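Local coordinates for Esterase/lipase (Uncultured bacterium, PDB 3DNM), which probably hydrolyses carboxylic ester bonds as an esterase or lipase of the hormone-sensitive lipase family, built on the alpha/beta hydrolase fold, at residues T28-R33 against G301-A306; D270-A275 against L287-D292. All coordinates share one frame; numbering follows the deposited sequence.

Interaction 1: T28-R33 against G301-A306; sequences TKMDPR and GKFVNA
The Phe303 ring takes Met30 at its edge, where Met30 CG lies near the ring plane, while one face is overlaid toward its rim by CG of the neighbouring Lys302. Phe35 of helix 32-44 also meets this ring, the two planes nearly parallel. Met30 and Phe303 run side by side, pointing the same way, with Met30 CG 3.6 Å from Phe303 CB; a thin, flexible methionine chain suits such a place. Next to this pair the backbones join: Met30 N donates to Phe303 O over 2.7 Å, a nearly straight bond (165° at the hydrogen). Val304 CG1 lies 4.1 Å from Pro32 CA, and Met293 touches both residues.

Lys29 works on carbonyls. Its CG stands anti to its own carbonyl carbon (chi1 -58°), and further bends at chi2 and chi3 carry the chain past Phe303 O, so that NZ donates to Gly301 O at 2.7 Å and, weakly, to Lys302 O at 3.3 Å. A leucine here would probably leave both carbonyls without this shared donor. The ammonium is held mainly by Gly301 O; Asp27 and Asp308, in long, weak ion pairs, probably add only a diffuse favourable field. Polar bonds, with apolar contacts beside them, thus tie the segment entering helix 32-44, probably part of an N-terminal cap as in hormone-sensitive lipase relatives, to the turn leading into the C-terminal helix 305-321.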
# COMPACT_ATOMS: atom_id res chain seq x y z
N THR A 28 16.00 -9.90 -19.33
CA THR A 28 15.88 -8.55 -19.85
C THR A 28 14.92 -7.62 -19.11
O THR A 28 13.91 -8.06 -18.58
CB THR A 28 15.44 -8.57 -21.32
OG1 THR A 28 15.36 -7.22 -21.81
CG2 THR A 28 14.08 -9.21 -21.44
N LYS A 29 15.27 -6.34 -19.13
CA LYS A 29 14.50 -5.29 -18.48
C LYS A 29 14.45 -4.01 -19.30
O LYS A 29 15.22 -3.81 -20.24
CB LYS A 29 15.12 -4.95 -17.13
CG LYS A 29 15.22 -6.11 -16.18
CD LYS A 29 13.86 -6.71 -15.91
CE LYS A 29 13.78 -7.30 -14.53
NZ LYS A 29 12.54 -8.08 -14.47
N MET A 30 13.54 -3.12 -18.91
CA MET A 30 13.37 -1.84 -19.58
C MET A 30 14.26 -0.79 -18.93
O MET A 30 14.52 -0.85 -17.73
CB MET A 30 11.92 -1.36 -19.40
CG MET A 30 10.87 -2.17 -20.08
SD MET A 30 10.89 -1.79 -21.81
CE MET A 30 9.53 -0.59 -21.90
N ASP A 31 14.73 0.16 -19.73
CA ASP A 31 15.49 1.27 -19.16
C ASP A 31 14.36 2.06 -18.47
O ASP A 31 13.37 2.45 -19.11
CB ASP A 31 16.11 2.14 -20.25
CG ASP A 31 17.56 1.80 -20.51
OD1 ASP A 31 18.23 1.32 -19.57
OD2 ASP A 31 18.05 2.03 -21.65
N PRO A 32 14.49 2.30 -17.16
CA PRO A 32 13.48 3.04 -16.39
C PRO A 32 12.69 4.08 -17.18
O PRO A 32 11.46 3.99 -17.29
CB PRO A 32 14.31 3.66 -15.27
CG PRO A 32 15.30 2.61 -15.00
CD PRO A 32 15.74 2.20 -16.39
N ARG A 33 13.40 5.04 -17.74
CA ARG A 33 12.79 6.11 -18.52
C ARG A 33 11.85 5.60 -19.61
O ARG A 33 10.68 5.95 -19.63
CB ARG A 33 13.88 7.01 -19.08
CG ARG A 33 14.59 7.82 -17.99
CD ARG A 33 15.37 8.96 -18.61
NE ARG A 33 14.58 9.63 -19.64
CZ ARG A 33 15.04 10.52 -20.51
NH1 ARG A 33 16.32 10.89 -20.49
NH2 ARG A 33 14.22 11.03 -21.43
N GLY A 301 7.98 -5.28 -11.52
CA GLY A 301 9.23 -6.00 -11.53
C GLY A 301 9.45 -6.56 -12.93
O GLY A 301 10.57 -6.56 -13.45
N LYS A 302 8.37 -7.01 -13.55
CA LYS A 302 8.43 -7.54 -14.89
C LYS A 302 9.34 -6.72 -15.81
O LYS A 302 10.10 -7.28 -16.61
CB LYS A 302 7.02 -7.61 -15.47
CG LYS A 302 6.88 -8.22 -16.85
CD LYS A 302 5.40 -8.34 -17.20
CE LYS A 302 5.14 -9.21 -18.43
NZ LYS A 302 3.67 -9.39 -18.69
N PHE A 303 9.30 -5.39 -15.69
CA PHE A 303 10.09 -4.54 -16.57
C PHE A 303 11.25 -3.75 -15.97
O PHE A 303 12.32 -3.62 -16.58
CB PHE A 303 9.17 -3.56 -17.29
CG PHE A 303 7.87 -4.17 -17.72
CD1 PHE A 303 6.84 -4.34 -16.81
CD2 PHE A 303 7.68 -4.56 -19.05
CE1 PHE A 303 5.62 -4.89 -17.21
CE2 PHE A 303 6.47 -5.11 -19.46
CZ PHE A 303 5.44 -5.28 -18.54
N VAL A 304 11.04 -3.19 -14.79
CA VAL A 304 12.10 -2.40 -14.20
C VAL A 304 12.79 -3.09 -13.05
O VAL A 304 12.15 -3.57 -12.12
CB VAL A 304 11.55 -1.04 -13.75
CG1 VAL A 304 11.36 -0.14 -14.96
CG2 VAL A 304 10.23 -1.25 -13.03
N ASN A 305 14.11 -3.12 -13.13
CA ASN A 305 14.95 -3.75 -12.13
C ASN A 305 14.73 -3.29 -10.69
O ASN A 305 14.63 -4.11 -9.79
CB ASN A 305 16.42 -3.53 -12.49
CG ASN A 305 17.29 -4.70 -12.11
OD1 ASN A 305 17.33 -5.72 -12.81
ND2 ASN A 305 17.98 -4.59 -10.97
N ALA A 306 14.64 -1.98 -10.47
CA ALA A 306 14.45 -1.44 -9.12
C ALA A 306 13.30 -2.14 -8.41
O ALA A 306 13.34 -2.37 -7.19
CB ALA A 306 14.19 0.06 -9.18

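Interaction 2: D270-A275 against L287-D292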
# COMPACT_ATOMS: atom_id res chain seq x y z
N ASP A 270 4.01 13.11 0.11
CA ASP A 270 3.29 12.40 1.19
C ASP A 270 4.31 11.58 1.96
O ASP A 270 4.31 11.51 3.19
CB ASP A 270 2.23 11.44 0.65
CG ASP A 270 0.87 12.10 0.43
OD1 ASP A 270 -0.16 11.39 0.60
OD2 ASP A 270 0.85 13.31 0.10
N SER A 271 5.20 10.96 1.19
CA SER A 271 6.24 10.10 1.71
C SER A 271 7.25 10.88 2.52
O SER A 271 7.76 10.39 3.53
CB SER A 271 6.91 9.38 0.54
OG SER A 271 5.93 8.66 -0.19
N THR A 272 7.54 12.10 2.09
CA THR A 272 8.49 12.92 2.81
C THR A 272 7.83 13.61 3.99
O THR A 272 8.39 13.68 5.09
CB THR A 272 9.10 13.97 1.87
OG1 THR A 272 8.06 14.78 1.32
CG2 THR A 272 9.84 13.29 0.75
N THR A 273 6.62 14.11 3.79
CA THR A 273 5.90 14.80 4.86
C THR A 273 5.49 13.86 6.00
O THR A 273 5.52 14.25 7.16
CB THR A 273 4.66 15.56 4.32
OG1 THR A 273 5.11 16.57 3.40
CG2 THR A 273 3.90 16.24 5.44
N LEU A 274 5.12 12.63 5.66
CA LEU A 274 4.73 11.68 6.69
C LEU A 274 5.98 11.23 7.44
O LEU A 274 5.92 10.86 8.61
CB LEU A 274 4.02 10.48 6.06
CG LEU A 274 3.22 9.45 6.90
CD1 LEU A 274 4.00 8.14 6.96
CD2 LEU A 274 2.91 9.99 8.29
N ALA A 275 7.12 11.28 6.76
CA ALA A 275 8.38 10.89 7.38
C ALA A 275 8.80 11.98 8.34
O ALA A 275 9.35 11.71 9.41
CB ALA A 275 9.45 10.68 6.32
N LEU A 287 13.33 6.19 4.91
CA LEU A 287 12.77 6.56 3.62
C LEU A 287 13.76 6.34 2.51
O LEU A 287 14.94 6.66 2.64
CB LEU A 287 12.40 8.05 3.62
CG LEU A 287 11.19 8.64 2.88
CD1 LEU A 287 11.47 10.12 2.68
CD2 LEU A 287 10.94 7.98 1.54
N LYS A 288 13.30 5.79 1.40
CA LYS A 288 14.19 5.61 0.26
C LYS A 288 13.42 6.10 -0.95
O LYS A 288 12.30 5.66 -1.21
CB LYS A 288 14.59 4.15 0.08
CG LYS A 288 15.89 4.02 -0.68
CD LYS A 288 16.18 2.60 -1.10
CE LYS A 288 17.62 2.45 -1.56
NZ LYS A 288 17.82 1.12 -2.17
N ILE A 289 14.03 7.03 -1.68
CA ILE A 289 13.41 7.59 -2.87
C ILE A 289 14.15 7.05 -4.09
O ILE A 289 15.32 7.37 -4.32
CB ILE A 289 13.46 9.13 -2.77
CG1 ILE A 289 12.72 9.56 -1.50
CG2 ILE A 289 12.81 9.77 -3.97
CD1 ILE A 289 13.03 10.95 -1.04
N TRP A 290 13.46 6.23 -4.88
CA TRP A 290 14.07 5.58 -6.03
C TRP A 290 13.99 6.35 -7.33
O TRP A 290 12.91 6.58 -7.87
CB TRP A 290 13.45 4.19 -6.24
CG TRP A 290 13.51 3.30 -5.02
CD1 TRP A 290 12.84 3.47 -3.85
CD2 TRP A 290 14.29 2.10 -4.87
NE1 TRP A 290 13.15 2.46 -2.97
CE2 TRP A 290 14.04 1.60 -3.57
CE3 TRP A 290 15.18 1.40 -5.70
CZ2 TRP A 290 14.64 0.44 -3.08
CZ3 TRP A 290 15.77 0.26 -5.22
CH2 TRP A 290 15.50 -0.22 -3.92
N PRO A 291 15.15 6.74 -7.88
CA PRO A 291 15.19 7.49 -9.13
C PRO A 291 14.39 6.85 -10.27
O PRO A 291 14.27 5.63 -10.35
CB PRO A 291 16.69 7.56 -9.43
CG PRO A 291 17.30 7.61 -8.07
CD PRO A 291 16.50 6.56 -7.33
N ASP A 292 13.85 7.70 -11.15
CA ASP A 292 13.07 7.28 -12.30
C ASP A 292 11.98 6.23 -12.10
O ASP A 292 11.50 5.63 -13.05
CB ASP A 292 14.00 6.84 -13.42
CG ASP A 292 14.86 7.99 -13.93
OD1 ASP A 292 14.39 9.15 -13.88
OD2 ASP A 292 16.00 7.74 -14.39
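Helix 270-275 and strand 287-290 run almost antiparallel, their axes 9.7 Å apart at closest approach and 165° between their directions. No hydrogen bond crosses that gap. The nearest backbones are those of Ala275 and Leu287, whose CA atoms stand 7.2 Å apart, and beyond Trp290 the chain turns a corner and leaves the helix behind.

Leu287 carries most of the contact. Its CB points toward the helix, and the branched end of the side chain fits against the turn formed by Ser271, Thr272 and Ala275. Leu287 CD1 lies 3.8 Å from Ser271 O, 4.1 Å from Thr272 CG2 and 4.2 Å from Ala275 CB, while the other methyl, CD2, faces Ser271 CB. Leucine suits this place because its two methyls spread to different neighbours, and the small Ser271 and Ala275 let the strand side chain come close to the helix backbone.

This is the second half of a beta-alpha-beta crossover: strand 257-262 leads into helix 268-280, which returns along the sheet to strand 285-290, the outermost strand at this side of the alpha/beta hydrolase sheet. Val261 on the first strand touches Ser271, Leu287 and Ile289, and so continues the apolar layer between helix and sheet.

Thr272 turns its methyl rather than its hydroxyl to the strand. With OG1 between the backbone N and the carbonyl carbon (chi1 58°), OG1 makes a weak hydrogen bond to Ser269 O, about one turn back in the helix, and CG2 meets both Leu287 and, at 4.3 Å, Ile289 CD1.

In the fold
Both are surface contacts, yet they differ in place and in chemistry. Interaction 2 joins a helix to an edge strand of the central sheet by van der Waals contact, mostly of methyl groups, with no hydrogen bond across; interaction 1, its centre about 21 Å from the centre of the chain, against about 14 Å for interaction 2, relies chiefly on donors meeting backbone carbonyls. In sequence, interaction 2 is nested within the long loop that interaction 1 closes. They share no segment, but they touch at the end of strand 285-290 and the corner after it: Asp292 packs on Pro32 and Arg33, and Trp290 on Ala306. The same short run of chain thus borders the helix of one contact and both segments of the other.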